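Local coordinates for 2-methyl-3-hydroxypyridine-5-carboxylic acid oxygenase (PDB 3ALJ), which probably catalyses the FAD-dependent, oxygen-consuming opening of the pyridine ring of 2-methyl-3-hydroxypyridine-5-carboxylic acid, a step in the breakdown of vitamin B6, at residues E94-G98 against L99-I103; D337-Q340 against A341-D345; R367-P370 against L371-V374. All blocks are in the same frame, centred on the assembly; numbering follows the deposited sequence. Where two conformers were deposited one is given.

Interaction 1: E94-G98 against L99-I103; sequences ETFNG and LPWRI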
loop_
_atom_site.group_PDB
_atom_site.type_symbol
_atom_site.label_atom_id
_atom_site.label_comp_id
_atom_site.label_asym_id
_atom_site.label_seq_id
_atom_site.Cartn_x
_atom_site.Cartn_y
_atom_site.Cartn_z
ATOM N N GLU A 94 -8.527 -14.149 14.179
ATOM C CA GLU A 94 -7.331 -14.790 13.534
ATOM C C GLU A 94 -6.094 -14.052 13.987
ATOM O O GLU A 94 -6.035 -12.800 14.050
ATOM C CB GLU A 94 -7.458 -14.640 11.972
ATOM C CG GLU A 94 -8.603 -15.461 11.418
ATOM C CD GLU A 94 -8.869 -15.127 9.954
ATOM O OE1 GLU A 94 -9.651 -14.226 9.671
ATOM O OE2 GLU A 94 -8.309 -15.836 9.101
ATOM N N THR A 95 -5.023 -14.824 14.275
ATOM C CA THR A 95 -3.727 -14.237 14.696
ATOM C C THR A 95 -2.585 -14.806 13.874
ATOM O O THR A 95 -1.424 -14.450 14.136
ATOM C CB THR A 95 -3.469 -14.398 16.204
ATOM O OG1 THR A 95 -3.415 -15.789 16.478
ATOM C CG2 THR A 95 -4.503 -13.679 17.034
ATOM N N PHE A 96 -2.814 -15.700 12.909
ATOM C CA PHE A 96 -1.781 -16.040 11.891
ATOM C C PHE A 96 -0.545 -16.713 12.423
ATOM O O PHE A 96 0.533 -16.542 11.902
ATOM C CB PHE A 96 -1.336 -14.731 11.127
ATOM C CG PHE A 96 -2.490 -13.694 10.908
ATOM C CD1 PHE A 96 -3.633 -14.090 10.217
ATOM C CD2 PHE A 96 -2.386 -12.391 11.329
ATOM C CE1 PHE A 96 -4.679 -13.191 9.981
ATOM C CE2 PHE A 96 -3.407 -11.460 11.081
ATOM C CZ PHE A 96 -4.532 -11.870 10.408
ATOM N N ASN A 97 -0.727 -17.440 13.523
ATOM C CA ASN A 97 0.393 -18.176 14.147
ATOM C C ASN A 97 1.629 -17.295 14.303
ATOM O O ASN A 97 2.751 -17.677 13.990
ATOM C CB ASN A 97 0.707 -19.452 13.440
ATOM C CG ASN A 97 1.587 -20.389 14.404
ATOM O OD1 ASN A 97 1.500 -20.324 15.704
ATOM N ND2 ASN A 97 2.474 -21.178 13.783
ATOM N N GLY A 98 1.369 -16.087 14.788
ATOM C CA GLY A 98 2.482 -15.218 15.126
ATOM C C GLY A 98 3.060 -14.363 13.976
ATOM O O GLY A 98 3.983 -13.581 14.252
ATOM N N LEU A 99 2.587 -14.540 12.746
ATOM C CA LEU A 99 3.114 -13.738 11.645
ATOM C C LEU A 99 2.990 -12.240 12.011
ATOM O O LEU A 99 1.884 -11.779 12.318
ATOM C CB LEU A 99 2.217 -13.993 10.457
ATOM C CG LEU A 99 2.475 -13.226 9.188
ATOM C CD1 LEU A 99 3.630 -13.701 8.475
ATOM C CD2 LEU A 99 1.165 -13.369 8.289
ATOM N N PRO A 100 4.122 -11.532 11.937
ATOM C CA PRO A 100 4.015 -10.093 12.257
ATOM C C PRO A 100 3.116 -9.267 11.313
ATOM O O PRO A 100 3.001 -9.574 10.137
ATOM C CB PRO A 100 5.455 -9.657 12.122
ATOM C CG PRO A 100 6.304 -10.921 12.527
ATOM C CD PRO A 100 5.524 -11.999 11.913
ATOM N N TRP A 101 2.400 -8.291 11.910
ATOM C CA TRP A 101 1.570 -7.351 11.122
ATOM C C TRP A 101 1.431 -6.127 11.932
ATOM O O TRP A 101 1.758 -6.078 13.121
ATOM C CB TRP A 101 0.222 -8.007 10.710
ATOM C CG TRP A 101 -0.668 -8.443 11.838
ATOM C CD1 TRP A 101 -0.432 -9.458 12.779
ATOM C CD2 TRP A 101 -1.988 -7.939 12.127
ATOM N NE1 TRP A 101 -1.513 -9.549 13.665
ATOM C CE2 TRP A 101 -2.481 -8.633 13.267
ATOM C CE3 TRP A 101 -2.821 -6.899 11.557
ATOM C CZ2 TRP A 101 -3.743 -8.401 13.813
ATOM C CZ3 TRP A 101 -4.043 -6.712 12.057
ATOM C CH2 TRP A 101 -4.535 -7.409 13.165
ATOM N N ARG A 102 0.938 -5.062 11.284
ATOM C CA ARG A 102 0.971 -3.744 11.920
ATOM C C ARG A 102 0.014 -2.849 11.223
ATOM O O ARG A 102 -0.126 -2.894 9.960
ATOM C CB ARG A 102 2.394 -3.115 11.756
ATOM C CG ARG A 102 2.730 -2.083 12.867
ATOM C CD ARG A 102 2.923 -2.823 14.267
ATOM N NE ARG A 102 3.459 -1.867 15.217
ATOM C CZ ARG A 102 3.842 -2.277 16.425
ATOM N NH1 ARG A 102 3.591 -3.517 16.846
ATOM N NH2 ARG A 102 4.448 -1.471 17.245
ATOM N N ILE A 103 -0.675 -1.980 11.951
ATOM C CA ILE A 103 -1.592 -0.953 11.403
ATOM C C ILE A 103 -0.985 0.389 11.786
ATOM O O ILE A 103 -0.435 0.587 12.881
ATOM C CB ILE A 103 -2.973 -1.046 11.989
ATOM C CG1 ILE A 103 -3.526 -2.477 11.735
ATOM C CG2 ILE A 103 -3.895 -0.039 11.368
ATOM C CD1 ILE A 103 -4.880 -2.693 12.402
HETATM O O HOH W 1 0.292 -12.319 14.480
#
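Phe96 meets both Leu99 and Trp101, the first with the root of its side chain and the second with its ring edge. At that root, Phe96 CB rests against Leu99 CB at 3.7 Å, with Leu99 CD2 slightly farther off, so the turn is already packed at its base. The next bond sets CG anti to the carbonyl carbon and beside the backbone N (chi1 -35°), which turns the ring toward the indole. Along the ring edge, Phe96 CD2 comes to 3.8 Å from Trp101 NE1 and about as near to Trp101 CD1. One atom farther, Phe96 CE2 points into the indole face, 3.7 Å from Trp101 CE2. This is a T-shaped, edge-to-face pair: the Phe96 ring and the five-membered ring of Trp101 stand at 80°, their centroids 5.0 Å apart. Glu94 O lies over one face of the phenyl ring, offset toward its rim.

The backbone here makes a tight turn. Leu99 N donates to Phe96 O at 3.0 Å and nearly straight at 170°, though it approaches from above the carbonyl plane. Asn97 and Gly98 occupy the corners with the positive phi values of a type I' turn; at Gly98 a CB would be jammed against the preceding carbonyl oxygen. A water reinforces the fold-back, donating to Thr95 O at 2.8 Å and to Leu99 O at 2.7 Å, and it lies at the edge of the indole, in its plane.

The turn carries the chain from strand 89-94 into strand 101-105. Trp56 and Phe358 also meet the Phe96 ring, Leu99 and Pro100 pack on His57 of helix 57-65 and on Trp377, and Trp101 reaches Tyr54 of strand 52-56 and Thr199 of strand 199-203.

Interaction 2: D337-Q340 against A341-D345; sequences DRCQ and ALSGD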
loop_
_atom_site.group_PDB
_atom_site.type_symbol
_atom_site.label_atom_id
_atom_site.label_comp_id
_atom_site.label_asym_id
_atom_site.label_seq_id
_atom_site.Cartn_x
_atom_site.Cartn_y
_atom_site.Cartn_z
ATOM N N ASP A 337 1.937 -11.602 -9.007
ATOM C CA ASP A 337 0.865 -11.946 -9.861
ATOM C C ASP A 337 -0.152 -12.816 -9.116
ATOM O O ASP A 337 -1.353 -12.656 -9.245
ATOM C CB ASP A 337 1.419 -12.794 -11.029
ATOM C CG ASP A 337 2.022 -11.996 -12.104
ATOM O OD1 ASP A 337 1.899 -10.779 -12.177
ATOM O OD2 ASP A 337 2.718 -12.655 -12.929
ATOM N N ARG A 338 0.361 -13.735 -8.281
ATOM C CA ARG A 338 -0.541 -14.628 -7.498
ATOM C C ARG A 338 -1.326 -13.863 -6.471
ATOM O O ARG A 338 -2.510 -14.047 -6.287
ATOM C CB ARG A 338 0.251 -15.746 -6.735
ATOM C CG ARG A 338 0.650 -16.849 -7.731
ATOM C CD ARG A 338 1.261 -18.136 -7.019
ATOM N NE ARG A 338 2.439 -17.812 -6.212
ATOM C CZ ARG A 338 3.720 -17.839 -6.636
ATOM N NH1 ARG A 338 3.955 -18.207 -7.920
ATOM N NH2 ARG A 338 4.711 -17.529 -5.827
ATOM N N CYS A 339 -0.618 -12.922 -5.804
ATOM C CA CYS A 339 -1.305 -12.125 -4.773
ATOM C C CYS A 339 -2.405 -11.160 -5.356
ATOM O O CYS A 339 -3.495 -11.080 -4.859
ATOM C CB CYS A 339 -0.242 -11.354 -3.964
ATOM S SG CYS A 339 -0.938 -10.338 -2.638
ATOM N N GLN A 340 -2.052 -10.579 -6.510
ATOM C CA GLN A 340 -3.035 -9.739 -7.213
ATOM C C GLN A 340 -4.285 -10.542 -7.613
ATOM O O GLN A 340 -5.402 -10.113 -7.439
ATOM C CB GLN A 340 -2.323 -9.075 -8.412
ATOM C CG GLN A 340 -3.275 -8.338 -9.277
ATOM C CD GLN A 340 -2.554 -7.767 -10.493
ATOM O OE1 GLN A 340 -1.949 -8.511 -11.262
ATOM N NE2 GLN A 340 -2.555 -6.419 -10.646
ATOM N N ALA A 341 -3.990 -11.750 -8.130
ATOM C CA ALA A 341 -5.152 -12.542 -8.547
ATOM C C ALA A 341 -6.048 -13.018 -7.360
ATOM O O ALA A 341 -7.254 -12.876 -7.454
ATOM C CB ALA A 341 -4.651 -13.815 -9.344
ATOM N N LEU A 342 -5.358 -13.440 -6.282
ATOM C CA LEU A 342 -6.096 -13.936 -5.143
ATOM C C LEU A 342 -6.854 -12.783 -4.467
ATOM O O LEU A 342 -7.988 -12.914 -4.047
ATOM C CB LEU A 342 -5.154 -14.698 -4.181
ATOM C CG LEU A 342 -5.954 -15.306 -3.000
ATOM C CD1 LEU A 342 -6.978 -16.350 -3.542
ATOM C CD2 LEU A 342 -4.914 -16.051 -2.130
ATOM N N SER A 343 -6.196 -11.625 -4.375
ATOM C CA SER A 343 -6.873 -10.416 -3.826
ATOM C C SER A 343 -8.128 -10.078 -4.588
ATOM O O SER A 343 -9.150 -9.741 -4.059
ATOM C CB SER A 343 -5.869 -9.237 -3.924
ATOM O OG SER A 343 -4.846 -9.512 -2.968
ATOM N N GLY A 344 -7.956 -10.106 -5.929
ATOM C CA GLY A 344 -9.109 -9.853 -6.772
ATOM C C GLY A 344 -10.263 -10.849 -6.625
ATOM O O GLY A 344 -11.435 -10.475 -6.660
ATOM N N ASP A 345 -9.860 -12.114 -6.483
ATOM C CA ASP A 345 -10.893 -13.153 -6.267
ATOM C C ASP A 345 -11.593 -12.945 -4.926
ATOM O O ASP A 345 -12.807 -12.900 -4.851
ATOM C CB ASP A 345 -10.162 -14.460 -6.295
ATOM C CG ASP A 345 -11.061 -15.660 -6.052
ATOM O OD1 ASP A 345 -11.627 -15.867 -4.936
ATOM O OD2 ASP A 345 -11.198 -16.432 -6.965
#
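Ser343 reaches back one turn to Cys339 with both its backbone and its side chain, in the C-terminal half of the long helix 321-349. The backbone bonds come first: four consecutive i to i+4 links cross the contact. Ala341 N donates to Asp337 O at 3.0 Å, Leu342 N to Arg338 O at 2.9 Å, Ser343 N to Cys339 O at 2.8 Å, and Gly344 N to Gln340 O at 3.0 Å.

One side-chain hydrogen bond joins them. In the conformer described, one of two, Ser343 OG stands beside its own backbone N and anti to the carbonyl carbon (chi1 -70°), which turns the hydroxyl back along the helix to donate a hydrogen bond to Cys339 O at 2.8 Å. Cys339 O therefore holds two donors from one residue: the amide lies within 21° of the carbonyl plane, while the hydroxyl comes in from well above it.

The looser touches are van der Waals. Cys339 SG lies 4.0 Å from Ser343 OG, on the side where Met293, Gln299 and Leu297 border the helix. Leu342 CB leans on Arg338 O and Ala341 CB on Asp337 O, at 3.4 and 3.5 Å.

The charged and amide groups find their partners outside the two segments. Arg338 forms a salt bridge with Glu364, Asp337 with Arg333 one turn earlier, and Gln340 NE2 donates to Thr273 O and Ala292 O.

Chemically, the i to i+4 bonds meet the needs of the backbone amides, and in this conformer the hydroxyl of buried Ser343 is satisfied by sharing a carbonyl that an amide already uses.

Interaction 3: R367-P370 against L371-V374; sequences RYDP and LRRV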
loop_
_atom_site.group_PDB
_atom_site.type_symbol
_atom_site.label_atom_id
_atom_site.label_comp_id
_atom_site.label_asym_id
_atom_site.label_seq_id
_atom_site.Cartn_x
_atom_site.Cartn_y
_atom_site.Cartn_z
ATOM N N ARG A 367 3.981 -13.964 4.162
ATOM C CA ARG A 367 4.996 -14.870 4.687
ATOM C C ARG A 367 6.336 -14.696 4.086
ATOM O O ARG A 367 7.367 -15.133 4.671
ATOM C CB ARG A 367 4.530 -16.327 4.510
ATOM C CG ARG A 367 3.369 -16.662 5.480
ATOM C CD ARG A 367 2.866 -18.083 5.250
ATOM N NE ARG A 367 3.967 -18.931 5.632
ATOM C CZ ARG A 367 4.592 -19.747 4.815
ATOM N NH1 ARG A 367 4.154 -19.970 3.550
ATOM N NH2 ARG A 367 5.672 -20.323 5.310
ATOM N N TYR A 368 6.433 -14.112 2.846
ATOM C CA TYR A 368 7.698 -13.978 2.186
ATOM C C TYR A 368 8.610 -13.037 2.943
ATOM O O TYR A 368 8.228 -11.901 3.331
ATOM C CB TYR A 368 7.452 -13.441 0.734
ATOM C CG TYR A 368 8.753 -13.303 -0.029
ATOM C CD1 TYR A 368 9.547 -14.472 -0.283
ATOM C CD2 TYR A 368 9.250 -12.046 -0.379
ATOM C CE1 TYR A 368 10.762 -14.338 -0.949
ATOM C CE2 TYR A 368 10.427 -11.933 -1.094
ATOM C CZ TYR A 368 11.226 -13.096 -1.317
ATOM O OH TYR A 368 12.439 -12.991 -1.986
ATOM N N ASP A 369 9.879 -13.466 3.203
ATOM C CA ASP A 369 10.889 -12.572 3.770
ATOM C C ASP A 369 11.835 -12.124 2.650
ATOM O O ASP A 369 12.660 -12.908 2.185
ATOM C CB ASP A 369 11.727 -13.355 4.791
ATOM C CG ASP A 369 12.874 -12.540 5.221
ATOM O OD1 ASP A 369 12.884 -11.311 5.106
ATOM O OD2 ASP A 369 13.820 -13.100 5.779
ATOM N N PRO A 370 11.760 -10.872 2.207
ATOM C CA PRO A 370 12.618 -10.426 1.158
ATOM C C PRO A 370 14.076 -10.372 1.575
ATOM O O PRO A 370 14.938 -10.353 0.646
ATOM C CB PRO A 370 12.055 -8.977 0.875
ATOM C CG PRO A 370 11.506 -8.581 2.216
ATOM C CD PRO A 370 10.864 -9.836 2.720
ATOM N N LEU A 371 14.454 -10.317 2.870
ATOM C CA LEU A 371 15.903 -10.156 3.237
ATOM C C LEU A 371 16.591 -11.513 3.004
ATOM O O LEU A 371 17.688 -11.563 2.379
ATOM C CB LEU A 371 15.962 -9.710 4.698
ATOM C CG LEU A 371 15.149 -8.436 5.083
ATOM C CD1 LEU A 371 15.638 -7.982 6.459
ATOM C CD2 LEU A 371 15.480 -7.396 4.021
ATOM N N ARG A 372 15.977 -12.574 3.494
ATOM C CA ARG A 372 16.528 -13.951 3.303
ATOM C C ARG A 372 16.055 -14.639 2.083
ATOM O O ARG A 372 16.619 -15.723 1.698
ATOM C CB ARG A 372 16.137 -14.887 4.441
ATOM C CG ARG A 372 16.856 -14.420 5.693
ATOM C CD ARG A 372 16.545 -15.286 6.894
ATOM N NE ARG A 372 17.000 -16.629 6.630
ATOM C CZ ARG A 372 16.235 -17.675 6.890
ATOM N NH1 ARG A 372 15.071 -17.457 7.489
ATOM N NH2 ARG A 372 16.686 -18.919 6.656
ATOM N N ARG A 373 15.036 -14.104 1.391
ATOM C CA ARG A 373 14.479 -14.708 0.191
ATOM C C ARG A 373 13.880 -16.092 0.447
ATOM O O ARG A 373 14.023 -17.035 -0.341
ATOM C CB ARG A 373 15.527 -14.766 -1.015
ATOM C CG ARG A 373 16.206 -13.425 -1.205
ATOM C CD ARG A 373 17.185 -13.607 -2.389
ATOM N NE ARG A 373 18.131 -12.515 -2.281
ATOM C CZ ARG A 373 18.749 -11.990 -3.377
ATOM N NH1 ARG A 373 19.637 -11.021 -3.125
ATOM N NH2 ARG A 373 18.423 -12.486 -4.595
ATOM N N VAL A 374 13.195 -16.238 1.597
ATOM C CA VAL A 374 12.460 -17.521 1.899
ATOM C C VAL A 374 11.136 -17.173 2.443
ATOM O O VAL A 374 10.924 -15.959 2.805
ATOM C CB VAL A 374 13.225 -18.301 3.026
ATOM C CG1 VAL A 374 14.681 -18.736 2.449
ATOM C CG2 VAL A 374 13.358 -17.486 4.302
#
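Asp369 O draws two backbone amides from the returning chain, Arg373 N at 2.8 Å and Val374 N at 3.4 Å, both weak, the first for its bent angle, the second for its length as well. The sound backbone bond runs the other way: Asp369 N donates to Val374 O at 2.7 Å, nearly along the C=O axis, closing an antiparallel hydrogen-bonded pair.

The Asp369 side chain holds the loop from within. With CG anti to the backbone N (chi1 171°), the carboxylate reaches forward over the connection. Leu371 N donates a hydrogen bond to Asp369 OD1 at 2.9 Å, arriving from far above the carboxylate plane, and makes an Asx turn; Arg372 N adds a weak bond to OD2. That same oxygen forms a salt bridge with Arg61 of helix 57-65. In one of the two conformers of Arg372, its CB also presses on Asp369 OD2, at 3.2 Å.

On the other side, Tyr368 runs alongside Arg373, its OH 3.4 Å from Arg373 CA, while its CD1 touches Val374 O at 3.7 Å. The ring also packs against helix 321-349.

Putting a leucine at Asp369 would remove both carboxylate oxygens, probably leaving the amides of Leu371 and Arg372 without these acceptors and the charge of Arg61 without its mate.

Three residues in right-handed helical conformation, then Arg373 in the left-handed one, make the four-residue link of a beta hairpin, and Arg373 and Val374 together facing Asp369 form a G1 beta bulge.

From the N terminus, interaction 1 comes first, a turn that passes the chain from the edge strand 89-94 of the large mixed sheet to strand 101-105, paired with 52-56. Much later, interaction 2 closes no loop and simply continues helix 321-349. Interaction 3 then folds the C-terminal end into a small hairpin of strands 368-369 and 374-375. The three follow in series, neither nesting nor crossing. Interactions 1 and 3 touch where Leu99 CD1 packs 4.2 Å from Arg367 CA, and the chain past the hairpin returns to interaction 1, where Asn97 ND2 bonds to Pro378 O. Interaction 2 touches neither, but Tyr368 rests on an earlier part of its helix, against Ile332 and Ile335.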